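Long-range contacts in putative flavoprotein (Bacteroides eggerthii, PDB 4ICI), which binds flavin mononucleotide in a flavodoxin-like fold and probably takes part in electron transfer: residues I85-P96 against S114-T125; L145-L153 against A163-K171. One frame throughout, in Å; residues are numbered along the deposited sequence.

In the fold
Both contacts belong to one flavodoxin-like fold, a parallel sheet in the order 41-44, 16-20, 90-96, 119-125, 146-152. Contact 1 pairs the third and fourth of these strands inside the sheet; contact 2 sets the outermost strand 146-152 against the last helix, 158-168. They follow in series along the chain, their centres about 11 Å apart, and strands 119-125 and 146-152 are neighbours, so backbone bonds such as the probable one from Leu153 to Ala124 join them directly. The centre of contact 1 is about 8 Å from the centre of the chain, that of contact 2 about 13 Å. Contact 1 reaches FMN through Pro96 and Thr125, whereas contact 2 packs the C-terminal helix onto the sheet's margin.

Contact 1. Residues I85-P96 against S114-T125; sequences IGTYDVVFIGYP and SLKGKTVVPFAT. With FMN (flavin mononucleotide), chain B.
Backbone bonds join Val91, Ile93 and Tyr95 to Thr119, Val121, Phe123 and Thr125 in parallel register, the strand axes approaching to 4.5 Å and inclined by 24°. Val91 N donates to Thr119 O at 2.8 Å.

Before the strands, the Lys118 ammonium sits among backbone carbonyls. Its NZ donates hydrogen bonds to Tyr88 O (2.7 Å, in that carbonyl's plane) and to Ile85 O (3.1 Å); the bond to Gly86 O is weak. Tyr88 N binds Ile85 O from the opposite face of that carbonyl's plane. A bend at chi4 turns Lys118 NZ into this group, while CD rests on Val91 CG2. A methionine here would probably leave the carbonyls of Ile85 and Tyr88 without their charged donor and the 3-10 turn less firmly tied to the strand.

The two strands and helix 104-112 form a right-handed beta-alpha-beta crossover of the flavodoxin fold.

Apolar packing differs on the two faces. With chi1 at 69°, the Phe123 ring folds back over Gly94, whose CA stands 3.4 Å from the ring centroid, 12° off the normal: a CH-pi contact that leaves no room for a side chain at Gly94. Phe92 lies alongside Val121 on the same face. On the other, Ile93 CD1 meets Val120 CG1 tightly at 3.5 Å, and the Tyr95 ring has Phe123 O over one face while its OH bonds to Ser134.

At the carboxyl ends, Thr125 OG1 shares a 2.7 Å hydrogen bond with FMN O4', and Pro96 CB approaches FMN O5' at 3.3 Å.

Contact 2. Residues L145-L153 against A163-K171; sequences LNWKEGRLL and AWLDVIAVK
Arg151 lies over one face of the Trp164 indole, the two side chains sliding past each other in opposite directions. Its CG stands 3.3 Å from the centroid of the five-membered ring and only 2° off the normal, a CH-pi contact. A bend at chi2 carries the chain on across the ring, where the guanidinium, tilted 33° to the indole plane, has Trp164 CD1 over its centre at 3.5 Å and Val167 CG1 at its edge. Arg151 NH1 also bonds to Gly150 O. Leu165 CD2 covers the opposite indole face.

At the ring's edge, Trp164 NE1 gives Glu149 O a nearly straight bond (3.0 Å, 174°), with the acceptor in the indole plane; this fixes the ring's rotation. The Leu153 side chain crosses the indole at about a right angle, CD1 against Trp164 CZ3.

In this way helix 158-168, the last of the flavodoxin fold, packs against the outermost strand, 146-152, of the parallel sheet, and the indole reaches inward to Val121 and Leu34.

The helix ends in a Schellman motif, Ala169 having positive phi. Here Lys148, extended beyond CG, passes obliquely across Val170, its CD against CG2, and gives Ile168 O a hydrogen bond from NZ (2.9 Å) in the carbonyl plane. Ile168 CG2 rests 3.5 Å from Glu149 O.

Contact 1. Residues I85-P96 against S114-T125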
# COMPACT_ATOMS: atom_id res chain seq x y z
N ILE A 85 2.06 -15.68 -2.91
CA ILE A 85 1.64 -14.90 -1.74
C ILE A 85 1.54 -15.77 -0.47
O ILE A 85 1.83 -15.28 0.63
CB ILE A 85 0.30 -14.14 -2.03
CG1 ILE A 85 -0.07 -13.17 -0.89
CG2 ILE A 85 -0.85 -15.12 -2.32
CD1 ILE A 85 0.80 -11.98 -0.81
N GLY A 86 1.17 -17.04 -0.63
CA GLY A 86 1.03 -17.95 0.51
C GLY A 86 2.27 -18.13 1.35
O GLY A 86 2.17 -18.41 2.55
N THR A 87 3.45 -17.93 0.75
CA THR A 87 4.73 -18.17 1.43
C THR A 87 5.13 -17.07 2.44
O THR A 87 6.03 -17.27 3.27
CB THR A 87 5.88 -18.32 0.41
OG1 THR A 87 6.17 -17.08 -0.25
CG2 THR A 87 5.55 -19.40 -0.61
N TYR A 88 4.47 -15.91 2.38
CA TYR A 88 4.91 -14.77 3.17
C TYR A 88 4.25 -14.74 4.54
O TYR A 88 3.08 -15.04 4.68
CB TYR A 88 4.68 -13.44 2.43
CG TYR A 88 5.48 -13.35 1.16
CD1 TYR A 88 6.82 -12.99 1.18
CD2 TYR A 88 4.91 -13.65 -0.08
CE1 TYR A 88 7.58 -12.94 -0.00
CE2 TYR A 88 5.65 -13.61 -1.24
CZ TYR A 88 6.99 -13.26 -1.21
OH TYR A 88 7.73 -13.21 -2.39
N ASP A 89 5.04 -14.34 5.53
CA ASP A 89 4.56 -14.14 6.89
C ASP A 89 4.10 -12.71 7.15
O ASP A 89 3.20 -12.49 7.95
CB ASP A 89 5.67 -14.46 7.90
CG ASP A 89 6.20 -15.86 7.77
OD1 ASP A 89 5.39 -16.77 7.99
OD2 ASP A 89 7.40 -16.04 7.41
N VAL A 90 4.75 -11.75 6.50
CA VAL A 90 4.48 -10.32 6.71
C VAL A 90 4.31 -9.71 5.31
O VAL A 90 5.13 -9.97 4.41
CB VAL A 90 5.66 -9.65 7.40
CG1 VAL A 90 5.47 -8.16 7.53
CG2 VAL A 90 5.96 -10.33 8.77
N VAL A 91 3.26 -8.91 5.15
CA VAL A 91 3.01 -8.21 3.90
C VAL A 91 2.83 -6.73 4.22
O VAL A 91 1.88 -6.31 4.93
CB VAL A 91 1.79 -8.77 3.15
CG1 VAL A 91 1.51 -7.94 1.87
CG2 VAL A 91 1.97 -10.25 2.82
N PHE A 92 3.79 -5.90 3.78
CA PHE A 92 3.64 -4.45 3.81
C PHE A 92 2.85 -4.08 2.57
O PHE A 92 3.04 -4.70 1.51
CB PHE A 92 5.01 -3.76 3.80
CG PHE A 92 5.82 -3.95 5.04
CD1 PHE A 92 6.69 -5.03 5.19
CD2 PHE A 92 5.70 -3.04 6.07
CE1 PHE A 92 7.43 -5.20 6.35
CE2 PHE A 92 6.43 -3.21 7.25
CZ PHE A 92 7.30 -4.28 7.37
N ILE A 93 1.94 -3.11 2.71
CA ILE A 93 1.11 -2.65 1.61
C ILE A 93 1.24 -1.14 1.50
O ILE A 93 0.80 -0.39 2.39
CB ILE A 93 -0.37 -2.99 1.81
CG1 ILE A 93 -0.56 -4.49 2.02
CG2 ILE A 93 -1.17 -2.50 0.62
CD1 ILE A 93 -2.02 -4.93 2.30
N GLY A 94 1.91 -0.67 0.43
CA GLY A 94 2.18 0.72 0.25
C GLY A 94 1.39 1.39 -0.85
O GLY A 94 1.00 0.77 -1.86
N TYR A 95 1.15 2.68 -0.65
CA TYR A 95 0.31 3.46 -1.57
C TYR A 95 0.57 4.95 -1.41
O TYR A 95 0.93 5.42 -0.33
CB TYR A 95 -1.19 3.15 -1.37
CG TYR A 95 -1.65 3.17 0.08
CD1 TYR A 95 -1.56 2.03 0.87
CD2 TYR A 95 -2.12 4.31 0.65
CE1 TYR A 95 -1.94 2.07 2.22
CE2 TYR A 95 -2.51 4.36 1.98
CZ TYR A 95 -2.42 3.25 2.76
OH TYR A 95 -2.78 3.26 4.10
N PRO A 96 0.26 5.73 -2.45
CA PRO A 96 0.10 7.16 -2.28
C PRO A 96 -1.23 7.45 -1.60
O PRO A 96 -2.21 6.74 -1.83
CB PRO A 96 0.06 7.67 -3.71
CG PRO A 96 -0.55 6.53 -4.50
CD PRO A 96 -0.05 5.28 -3.81
N SER A 114 -5.02 -14.00 -0.50
CA SER A 114 -5.31 -14.44 0.86
C SER A 114 -4.23 -13.92 1.80
O SER A 114 -3.06 -14.25 1.64
CB SER A 114 -5.39 -15.95 0.97
OG SER A 114 -5.69 -16.29 2.33
N LEU A 115 -4.64 -13.06 2.72
CA LEU A 115 -3.75 -12.48 3.70
C LEU A 115 -4.07 -12.97 5.12
O LEU A 115 -3.46 -12.52 6.09
CB LEU A 115 -3.83 -10.95 3.62
CG LEU A 115 -3.43 -10.36 2.26
CD1 LEU A 115 -3.65 -8.86 2.29
CD2 LEU A 115 -1.97 -10.69 1.89
N LYS A 116 -5.00 -13.91 5.21
CA LYS A 116 -5.30 -14.59 6.48
C LYS A 116 -4.06 -15.19 7.11
O LYS A 116 -3.25 -15.82 6.43
CB LYS A 116 -6.36 -15.68 6.24
CG LYS A 116 -6.73 -16.52 7.47
CD LYS A 116 -7.93 -17.44 7.20
CE LYS A 116 -7.55 -18.62 6.35
NZ LYS A 116 -8.59 -19.69 6.41
N GLY A 117 -3.88 -14.93 8.41
CA GLY A 117 -2.75 -15.45 9.15
C GLY A 117 -1.49 -14.62 9.10
O GLY A 117 -0.61 -14.83 9.91
N LYS A 118 -1.41 -13.67 8.18
CA LYS A 118 -0.24 -12.86 8.01
C LYS A 118 -0.31 -11.57 8.82
O LYS A 118 -1.38 -11.10 9.22
CB LYS A 118 -0.07 -12.51 6.53
CG LYS A 118 -0.10 -13.71 5.60
CD LYS A 118 0.24 -13.33 4.19
CE LYS A 118 -0.09 -14.43 3.22
NZ LYS A 118 0.68 -15.66 3.52
N THR A 119 0.86 -10.99 9.07
CA THR A 119 0.95 -9.64 9.62
C THR A 119 0.86 -8.69 8.43
O THR A 119 1.64 -8.84 7.49
CB THR A 119 2.25 -9.45 10.39
OG1 THR A 119 2.31 -10.42 11.44
CG2 THR A 119 2.32 -8.06 10.97
N VAL A 120 -0.05 -7.71 8.48
CA VAL A 120 -0.28 -6.78 7.36
C VAL A 120 -0.02 -5.36 7.86
O VAL A 120 -0.56 -4.97 8.89
CB VAL A 120 -1.70 -6.94 6.80
CG1 VAL A 120 -1.89 -6.05 5.58
CG2 VAL A 120 -2.00 -8.45 6.49
N VAL A 121 0.81 -4.60 7.15
CA VAL A 121 1.30 -3.30 7.64
C VAL A 121 1.25 -2.28 6.49
O VAL A 121 1.90 -2.48 5.48
CB VAL A 121 2.74 -3.39 8.17
CG1 VAL A 121 3.09 -2.08 8.91
CG2 VAL A 121 2.99 -4.65 9.03
N PRO A 122 0.44 -1.22 6.63
CA PRO A 122 0.41 -0.23 5.55
C PRO A 122 1.60 0.71 5.62
O PRO A 122 2.18 0.93 6.68
CB PRO A 122 -0.90 0.53 5.81
CG PRO A 122 -1.04 0.49 7.32
CD PRO A 122 -0.42 -0.82 7.76
N PHE A 123 1.93 1.31 4.50
CA PHE A 123 2.83 2.45 4.44
C PHE A 123 2.41 3.34 3.31
O PHE A 123 1.68 2.92 2.41
CB PHE A 123 4.30 2.01 4.36
CG PHE A 123 4.71 1.36 3.05
CD1 PHE A 123 4.51 0.01 2.85
CD2 PHE A 123 5.37 2.08 2.07
CE1 PHE A 123 4.92 -0.62 1.67
CE2 PHE A 123 5.80 1.47 0.92
CZ PHE A 123 5.58 0.11 0.73
N ALA A 124 2.89 4.59 3.31
CA ALA A 124 2.40 5.54 2.32
C ALA A 124 3.37 6.64 2.05
O ALA A 124 4.30 6.88 2.82
CB ALA A 124 1.03 6.13 2.78
N THR A 125 3.14 7.31 0.92
CA THR A 125 3.69 8.63 0.67
C THR A 125 2.54 9.60 0.41
O THR A 125 1.43 9.18 0.10
CB THR A 125 4.72 8.66 -0.49
OG1 THR A 125 4.09 8.45 -1.74
CG2 THR A 125 5.86 7.66 -0.27
N1 FMN B . -1.52 14.12 -0.81
C2 FMN B . -1.96 14.39 0.47
O2 FMN B . -1.15 14.79 1.30
N3 FMN B . -3.30 14.22 0.78
C4 FMN B . -4.25 13.82 -0.14
O4 FMN B . -5.41 13.65 0.27
C4A FMN B . -3.81 13.58 -1.46
N5 FMN B . -4.73 13.20 -2.46
C5A FMN B . -4.23 12.94 -3.74
C6 FMN B . -5.12 12.52 -4.74
C7 FMN B . -4.66 12.24 -6.01
C7M FMN B . -5.61 11.75 -7.06
C8 FMN B . -3.31 12.35 -6.31
C8M FMN B . -2.82 12.05 -7.71
C9 FMN B . -2.43 12.77 -5.32
C9A FMN B . -2.87 13.05 -4.02
N10 FMN B . -1.98 13.46 -3.01
C10 FMN B . -2.45 13.72 -1.75
C1' FMN B . -0.50 13.54 -3.30
C2' FMN B . 0.10 12.11 -3.27
O2' FMN B . -0.24 11.38 -2.11
C3' FMN B . 1.64 12.14 -3.28
O3' FMN B . 2.11 13.03 -4.34
C4' FMN B . 2.29 10.73 -3.38
O4' FMN B . 3.63 10.87 -2.96
C5' FMN B . 2.29 10.23 -4.87
O5' FMN B . 2.89 8.96 -4.84
P FMN B . 3.28 8.15 -6.16
O1P FMN B . 4.36 9.01 -6.84
O2P FMN B . 3.69 6.81 -5.78
O3P FMN B . 2.06 8.01 -7.07
O HOH W 1 3.42 -12.93 10.76

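Contact 2. Residues L145-L153 against A163-K171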
# COMPACT_ATOMS: atom_id res chain seq x y z
N LEU A 145 -8.14 -9.21 9.20
CA LEU A 145 -6.69 -9.24 9.05
C LEU A 145 -5.95 -8.76 10.27
O LEU A 145 -6.48 -7.98 11.07
CB LEU A 145 -6.24 -8.41 7.82
CG LEU A 145 -6.90 -8.82 6.50
CD1 LEU A 145 -6.36 -7.95 5.34
CD2 LEU A 145 -6.67 -10.32 6.22
N ASN A 146 -4.70 -9.21 10.39
CA ASN A 146 -3.84 -8.82 11.52
C ASN A 146 -3.05 -7.55 11.17
O ASN A 146 -1.90 -7.62 10.74
CB ASN A 146 -2.91 -9.94 11.95
CG ASN A 146 -2.05 -9.54 13.13
OD1 ASN A 146 -2.46 -8.72 13.94
ND2 ASN A 146 -0.83 -10.10 13.21
N TRP A 147 -3.70 -6.41 11.31
CA TRP A 147 -3.12 -5.11 10.97
C TRP A 147 -2.22 -4.61 12.07
O TRP A 147 -2.57 -4.68 13.24
CB TRP A 147 -4.21 -4.08 10.77
CG TRP A 147 -5.06 -4.32 9.55
CD1 TRP A 147 -6.30 -4.87 9.51
CD2 TRP A 147 -4.76 -3.91 8.22
NE1 TRP A 147 -6.77 -4.88 8.24
CE2 TRP A 147 -5.84 -4.30 7.42
CE3 TRP A 147 -3.66 -3.30 7.61
CZ2 TRP A 147 -5.88 -4.05 6.04
CZ3 TRP A 147 -3.69 -3.06 6.26
CH2 TRP A 147 -4.79 -3.43 5.49
N LYS A 148 -1.07 -4.09 11.68
CA LYS A 148 -0.21 -3.33 12.58
C LYS A 148 -0.09 -1.92 12.09
O LYS A 148 -0.47 -1.63 10.95
CB LYS A 148 1.15 -4.01 12.73
CG LYS A 148 1.13 -5.39 13.42
CD LYS A 148 2.53 -5.95 13.73
CE LYS A 148 2.48 -7.16 14.68
NZ LYS A 148 3.85 -7.69 15.05
N GLU A 149 0.42 -1.04 12.94
CA GLU A 149 0.51 0.37 12.65
C GLU A 149 1.61 0.64 11.62
O GLU A 149 2.75 0.17 11.77
CB GLU A 149 0.77 1.14 13.94
CG GLU A 149 -0.42 1.14 14.90
CD GLU A 149 -1.57 1.94 14.36
OE1 GLU A 149 -1.36 3.14 14.10
OE2 GLU A 149 -2.68 1.37 14.21
N GLY A 150 1.25 1.41 10.62
CA GLY A 150 2.16 1.78 9.57
C GLY A 150 2.69 3.19 9.71
O GLY A 150 2.47 3.87 10.73
N ARG A 151 3.41 3.62 8.68
CA ARG A 151 4.07 4.92 8.68
C ARG A 151 4.01 5.57 7.32
O ARG A 151 4.03 4.89 6.28
CB ARG A 151 5.54 4.75 9.06
CG ARG A 151 5.81 4.17 10.46
CD ARG A 151 5.49 5.14 11.59
NE ARG A 151 5.85 4.62 12.91
CZ ARG A 151 5.05 3.87 13.66
NH1 ARG A 151 3.85 3.49 13.23
NH2 ARG A 151 5.47 3.43 14.84
N LEU A 152 3.99 6.90 7.37
CA LEU A 152 4.25 7.73 6.23
C LEU A 152 5.76 7.75 6.02
O LEU A 152 6.53 8.05 6.94
CB LEU A 152 3.68 9.13 6.48
CG LEU A 152 3.59 10.14 5.37
CD1 LEU A 152 2.56 9.73 4.31
CD2 LEU A 152 3.25 11.51 5.97
N LEU A 153 6.17 7.39 4.80
CA LEU A 153 7.58 7.26 4.43
C LEU A 153 8.00 8.32 3.38
O LEU A 153 8.73 8.02 2.43
CB LEU A 153 7.88 5.87 3.96
CG LEU A 153 7.61 4.73 4.96
CD1 LEU A 153 8.05 3.43 4.34
CD2 LEU A 153 8.33 4.98 6.33
N ALA A 163 13.59 1.44 13.62
CA ALA A 163 12.95 1.87 14.87
C ALA A 163 11.44 1.59 14.82
O ALA A 163 10.85 1.07 15.77
CB ALA A 163 13.23 3.39 15.13
N TRP A 164 10.80 1.95 13.71
CA TRP A 164 9.39 1.63 13.49
C TRP A 164 9.11 0.13 13.68
O TRP A 164 8.18 -0.27 14.39
CB TRP A 164 9.02 2.06 12.06
CG TRP A 164 7.75 1.48 11.46
CD1 TRP A 164 6.56 1.17 12.08
CD2 TRP A 164 7.55 1.24 10.08
NE1 TRP A 164 5.64 0.77 11.15
CE2 TRP A 164 6.22 0.79 9.91
CE3 TRP A 164 8.35 1.39 8.96
CZ2 TRP A 164 5.69 0.49 8.66
CZ3 TRP A 164 7.84 1.05 7.73
CH2 TRP A 164 6.52 0.62 7.58
N LEU A 165 9.92 -0.71 13.01
CA LEU A 165 9.67 -2.14 13.06
C LEU A 165 9.91 -2.77 14.45
O LEU A 165 9.23 -3.72 14.84
CB LEU A 165 10.40 -2.88 11.94
CG LEU A 165 9.96 -2.39 10.55
CD1 LEU A 165 10.61 -3.26 9.50
CD2 LEU A 165 8.45 -2.32 10.38
N ASP A 166 10.79 -2.16 15.22
CA ASP A 166 10.93 -2.58 16.62
C ASP A 166 9.71 -2.21 17.44
O ASP A 166 9.22 -3.01 18.27
CB ASP A 166 12.16 -1.94 17.27
CG ASP A 166 13.48 -2.57 16.83
OD1 ASP A 166 13.48 -3.68 16.21
OD2 ASP A 166 14.55 -1.97 17.13
N VAL A 167 9.17 -1.01 17.23
CA VAL A 167 7.95 -0.59 17.95
C VAL A 167 6.80 -1.55 17.69
O VAL A 167 6.05 -1.92 18.61
CB VAL A 167 7.55 0.87 17.58
CG1 VAL A 167 6.13 1.24 18.05
CG2 VAL A 167 8.57 1.85 18.14
N ILE A 168 6.60 -1.91 16.41
CA ILE A 168 5.46 -2.76 16.04
C ILE A 168 5.78 -4.26 16.12
O ILE A 168 4.92 -5.09 15.85
CB ILE A 168 4.81 -2.35 14.68
CG1 ILE A 168 5.72 -2.64 13.49
CG2 ILE A 168 4.35 -0.89 14.75
CD1 ILE A 168 4.96 -2.69 12.14
N ALA A 169 7.00 -4.59 16.51
CA ALA A 169 7.45 -5.98 16.69
C ALA A 169 7.34 -6.84 15.42
O ALA A 169 6.83 -7.98 15.44
CB ALA A 169 6.70 -6.63 17.84
N VAL A 170 7.89 -6.29 14.33
CA VAL A 170 8.07 -7.02 13.07
C VAL A 170 9.53 -7.30 12.81
O VAL A 170 10.35 -6.38 12.88
CB VAL A 170 7.49 -6.22 11.89
CG1 VAL A 170 7.91 -6.89 10.57
CG2 VAL A 170 5.99 -6.09 12.06
N LYS A 171 9.84 -8.56 12.51
CA LYS A 171 11.23 -8.97 12.27
C LYS A 171 11.33 -10.05 11.18
O LYS A 171 10.45 -10.88 11.09
CB LYS A 171 11.85 -9.49 13.58
OXT LYS A 171 12.29 -10.10 10.39